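Local coordinates for effector protein MavE (Legionella pneumophila subsp. pneumophila, PDB 6PIR), which acts as a virulence effector indispensable for endoplasmic reticulum-mediated remodelling of the Legionella-containing vacuole, lysosomal evasion and intracellular replication, at residues E19-L22 / L28-A31; S49-T52 / D56-K59. One frame throughout, in Å; residues are numbered along the deposited sequence.

Contact 1 of 2, residues E19-L22 / L28-A31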
# COMPACT_ATOMS: atom_id res chain seq x y z
N GLU A 19 -2.64 4.18 5.19
CA GLU A 19 -3.63 5.04 5.84
C GLU A 19 -2.96 6.21 6.56
O GLU A 19 -3.47 7.33 6.55
CB GLU A 19 -4.47 4.24 6.84
CG GLU A 19 -5.43 3.25 6.22
CD GLU A 19 -5.84 2.17 7.23
OE1 GLU A 19 -6.15 2.56 8.37
OE2 GLU A 19 -5.76 0.95 6.91
N THR A 20 -1.82 5.94 7.22
CA THR A 20 -1.08 6.98 7.92
C THR A 20 -0.62 8.07 6.95
O THR A 20 -0.85 9.27 7.18
CB THR A 20 0.10 6.33 8.66
OG1 THR A 20 -0.38 5.37 9.63
CG2 THR A 20 0.98 7.35 9.39
N ILE A 21 -0.03 7.67 5.83
CA ILE A 21 0.46 8.62 4.84
C ILE A 21 -0.71 9.42 4.28
O ILE A 21 -0.64 10.65 4.16
CB ILE A 21 1.24 7.89 3.73
CG1 ILE A 21 2.49 7.24 4.33
CG2 ILE A 21 1.65 8.86 2.59
CD1 ILE A 21 3.17 6.23 3.39
N LEU A 22 -1.84 8.76 4.02
CA LEU A 22 -3.00 9.47 3.52
C LEU A 22 -3.72 10.28 4.60
O LEU A 22 -4.69 10.98 4.30
CB LEU A 22 -3.97 8.47 2.88
CG LEU A 22 -3.34 7.79 1.66
CD1 LEU A 22 -4.27 6.75 1.04
CD2 LEU A 22 -2.86 8.85 0.63
N LEU A 28 4.18 16.65 5.42
CA LEU A 28 4.60 15.39 6.03
C LEU A 28 4.71 14.28 4.99
O LEU A 28 5.66 13.50 5.03
CB LEU A 28 3.64 14.98 7.16
CG LEU A 28 3.77 15.71 8.49
CD1 LEU A 28 2.77 15.14 9.52
CD2 LEU A 28 5.22 15.58 9.00
N ASP A 29 3.78 14.23 4.04
CA ASP A 29 3.88 13.24 2.97
C ASP A 29 5.18 13.42 2.21
O ASP A 29 5.85 12.43 1.89
CB ASP A 29 2.69 13.37 2.00
CG ASP A 29 1.41 12.79 2.55
OD1 ASP A 29 1.45 12.14 3.62
OD2 ASP A 29 0.34 12.98 1.94
N ASP A 30 5.56 14.67 1.91
CA ASP A 30 6.83 14.90 1.22
C ASP A 30 8.00 14.50 2.10
O ASP A 30 9.01 13.99 1.60
CB ASP A 30 6.99 16.37 0.81
CG ASP A 30 6.00 16.80 -0.27
OD1 ASP A 30 5.43 15.93 -0.95
OD2 ASP A 30 5.83 18.03 -0.46
N ALA A 31 7.91 14.73 3.42
CA ALA A 31 8.97 14.30 4.34
C ALA A 31 9.11 12.78 4.37
O ALA A 31 10.23 12.24 4.40
CB ALA A 31 8.70 14.86 5.74

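Contact 2 of 2, residues S49-T52 / D56-K59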
# COMPACT_ATOMS: atom_id res chain seq x y z
N SER A 49 -0.70 1.41 -13.26
CA SER A 49 -1.50 0.56 -14.14
C SER A 49 -2.57 -0.25 -13.40
O SER A 49 -3.46 -0.81 -14.05
CB SER A 49 -0.60 -0.40 -14.89
OG SER A 49 0.01 -1.30 -13.99
N ARG A 50 -2.50 -0.35 -12.08
CA ARG A 50 -3.42 -1.19 -11.31
C ARG A 50 -4.58 -0.41 -10.69
O ARG A 50 -5.43 -0.99 -10.01
CB ARG A 50 -2.60 -1.91 -10.23
CG ARG A 50 -1.54 -2.87 -10.82
CD ARG A 50 -0.37 -3.15 -9.85
NE ARG A 50 0.37 -4.37 -10.21
CZ ARG A 50 1.28 -4.44 -11.18
NH1 ARG A 50 1.56 -3.36 -11.90
NH2 ARG A 50 1.90 -5.59 -11.43
N ILE A 51 -4.64 0.90 -10.91
CA ILE A 51 -5.70 1.72 -10.33
C ILE A 51 -7.01 1.48 -11.06
O ILE A 51 -7.08 1.57 -12.29
CB ILE A 51 -5.30 3.20 -10.38
CG1 ILE A 51 -4.10 3.45 -9.47
CG2 ILE A 51 -6.47 4.09 -9.95
CD1 ILE A 51 -3.58 4.92 -9.48
N THR A 52 -8.07 1.19 -10.30
CA THR A 52 -9.39 0.99 -10.88
C THR A 52 -9.97 2.29 -11.42
O THR A 52 -10.01 3.31 -10.72
CB THR A 52 -10.32 0.41 -9.84
OG1 THR A 52 -9.81 -0.88 -9.48
CG2 THR A 52 -11.73 0.27 -10.39
N ASP A 56 -10.59 8.11 -14.63
CA ASP A 56 -11.38 8.99 -13.79
C ASP A 56 -10.59 9.57 -12.63
O ASP A 56 -11.16 10.32 -11.84
CB ASP A 56 -12.60 8.26 -13.22
CG ASP A 56 -13.59 7.88 -14.27
OD1 ASP A 56 -13.86 8.70 -15.17
OD2 ASP A 56 -14.12 6.75 -14.20
N TRP A 57 -9.31 9.22 -12.49
CA TRP A 57 -8.45 9.75 -11.44
C TRP A 57 -7.61 10.91 -11.99
O TRP A 57 -7.04 10.80 -13.08
CB TRP A 57 -7.51 8.65 -10.92
CG TRP A 57 -8.12 7.63 -9.97
CD1 TRP A 57 -9.15 6.77 -10.20
CD2 TRP A 57 -7.72 7.42 -8.61
NE1 TRP A 57 -9.39 5.98 -9.08
CE2 TRP A 57 -8.52 6.37 -8.09
CE3 TRP A 57 -6.71 7.97 -7.80
CZ2 TRP A 57 -8.36 5.89 -6.79
CZ3 TRP A 57 -6.58 7.50 -6.50
CH2 TRP A 57 -7.40 6.47 -6.01
N SER A 58 -7.51 11.99 -11.23
CA SER A 58 -6.59 13.06 -11.61
C SER A 58 -5.14 12.60 -11.46
O SER A 58 -4.84 11.66 -10.72
CB SER A 58 -6.81 14.30 -10.77
OG SER A 58 -6.44 14.09 -9.42
N LYS A 59 -4.24 13.26 -12.19
CA LYS A 59 -2.81 12.95 -12.07
C LYS A 59 -2.34 13.13 -10.64
O LYS A 59 -1.55 12.32 -10.12
CB LYS A 59 -1.99 13.82 -13.04
CG LYS A 59 -0.47 13.76 -12.82
CD LYS A 59 0.34 14.62 -13.81
CE LYS A 59 0.56 16.02 -13.27
NZ LYS A 59 1.68 16.75 -13.97

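Contact 1 of 2, residues E19-L22 / L28-A31
Two first torsions set up the meeting of Ile21 with Asp29: the Ile21 methyl CG2 stands trans to its own backbone N and close to its carbonyl carbon, while Asp29 swings CG back beside its amide, opposite the carbonyl (chi1 -76°). The second Asp29 torsion, -8°, nearly eclipses OD1 with CA, which turns this oxygen rather than OD2 to the leading position. OD1 ends 2.6 Å from the backbone O of Ile21, whereas OD2 remains 3.4 Å from that same Ile21 O. Seen from the carbonyl, OD1 lies well off the extension of the bond, with a C-O-OD1 angle near 129°. So short a distance between two oxygens is consistent with a protonated carboxyl group, although the position of the hydrogen is not established by the geometry. The methyl takes a second place at the same oxygen, Ile21 CG2 to Asp29 OD1 being 3.4 Å, and it stands 3.9 Å from Asp29 CG. The arrangement belongs to a short turn joining two consecutive helices in the part of MavE that precedes the membrane anchor: Ile21 lies in the last turn of helix 5-21, and Asp29 sits in the first turn of helix 26-36. This brings the CA atoms of Ile21 and Asp29 to 6.0 Å. Within the turn, Asp25 OD1 accepts from the Leu28 amide and Ser23 OG bonds to the Glu19 carbonyl. Only 97 Å² is buried between the two segments, all but a trace of it by Ile21 and Asp29. The other branch of Ile21, CG1 and CD1, leads away from the carboxyl group; the side chain touches Ala68 and Glu71 of helix 59-77, while Glu19, two residues earlier, makes a salt bridge with Arg127 of helix 115-134.

Contact 2 of 2, residues S49-T52 / D56-K59
Ile51 meets Trp57 in a CH-pi contact, the apolar centre of this pairing within the long irregular loop between helices 26-36 and 59-77. This is the same connection that carries the NPxY motif, Asn42 to Tyr45, a little earlier in the sequence. The tight part is well defined: Ile51 CG2 stands 3.5 Å from the centroid of the Trp57 five-membered ring and only 9° off its normal, so the methyl lies squarely over that ring. It is 3.6 Å from Trp57 CE2 and 4.1 Å from Trp57 CZ2, which places it on the pyrrole part of the indole and off the middle of the ring system as a whole. The isoleucine gets there because CG2 is trans to the backbone N (chi1 -66°, measured to CG1), with the CG1 arm running beside that N. Both residues point their CB atoms at the facing segment and both are buried; their other neighbours include Lys62 of helix 59-77 and Thr107, and Trp57 also makes a cation-pi contact with Arg115. Away from the methyl and the indole the packing thins out quickly. Thr52 takes part by its carbonyl, while its hydroxyl OG1 is hydrogen-bonded to Pro104 O, and the Thr52 amide donates to Thr107 OG1. Asp56, Ser58 and Lys59 are exposed and meet nothing on 49-52; on that side the chain enters helix 59-77, with Ser58 at the N-cap and its OG accepting from the Asp61 amide. At the margin between the two regimes, Thr52 O approaches the indole obliquely, lying 3.2 Å from Trp57 NE1 and 3.6 Å from Trp57 CD1.

In the fold
Contacts 1 and 2 follow one another along the chain, the first closing before the second opens. Their centres are about 19 Å apart and their nearest atoms about 8 Å, so they do not touch. Contact 1 joins helix 5-21 to helix 26-36. Its centre is about 12 Å from that of the chain. Contact 2 lies in the loop that leads from helix 26-36 to helix 59-77. Its centre is about 15 Å from that of the chain. Helix 59-77 relates the two: contact 1 lies against its middle, contact 2 against its first turns, where Phe65 is one of the residues met. In this all-helical region of the protein, both local turns thus rest on one helix, with the NPxY motif lying between them in sequence.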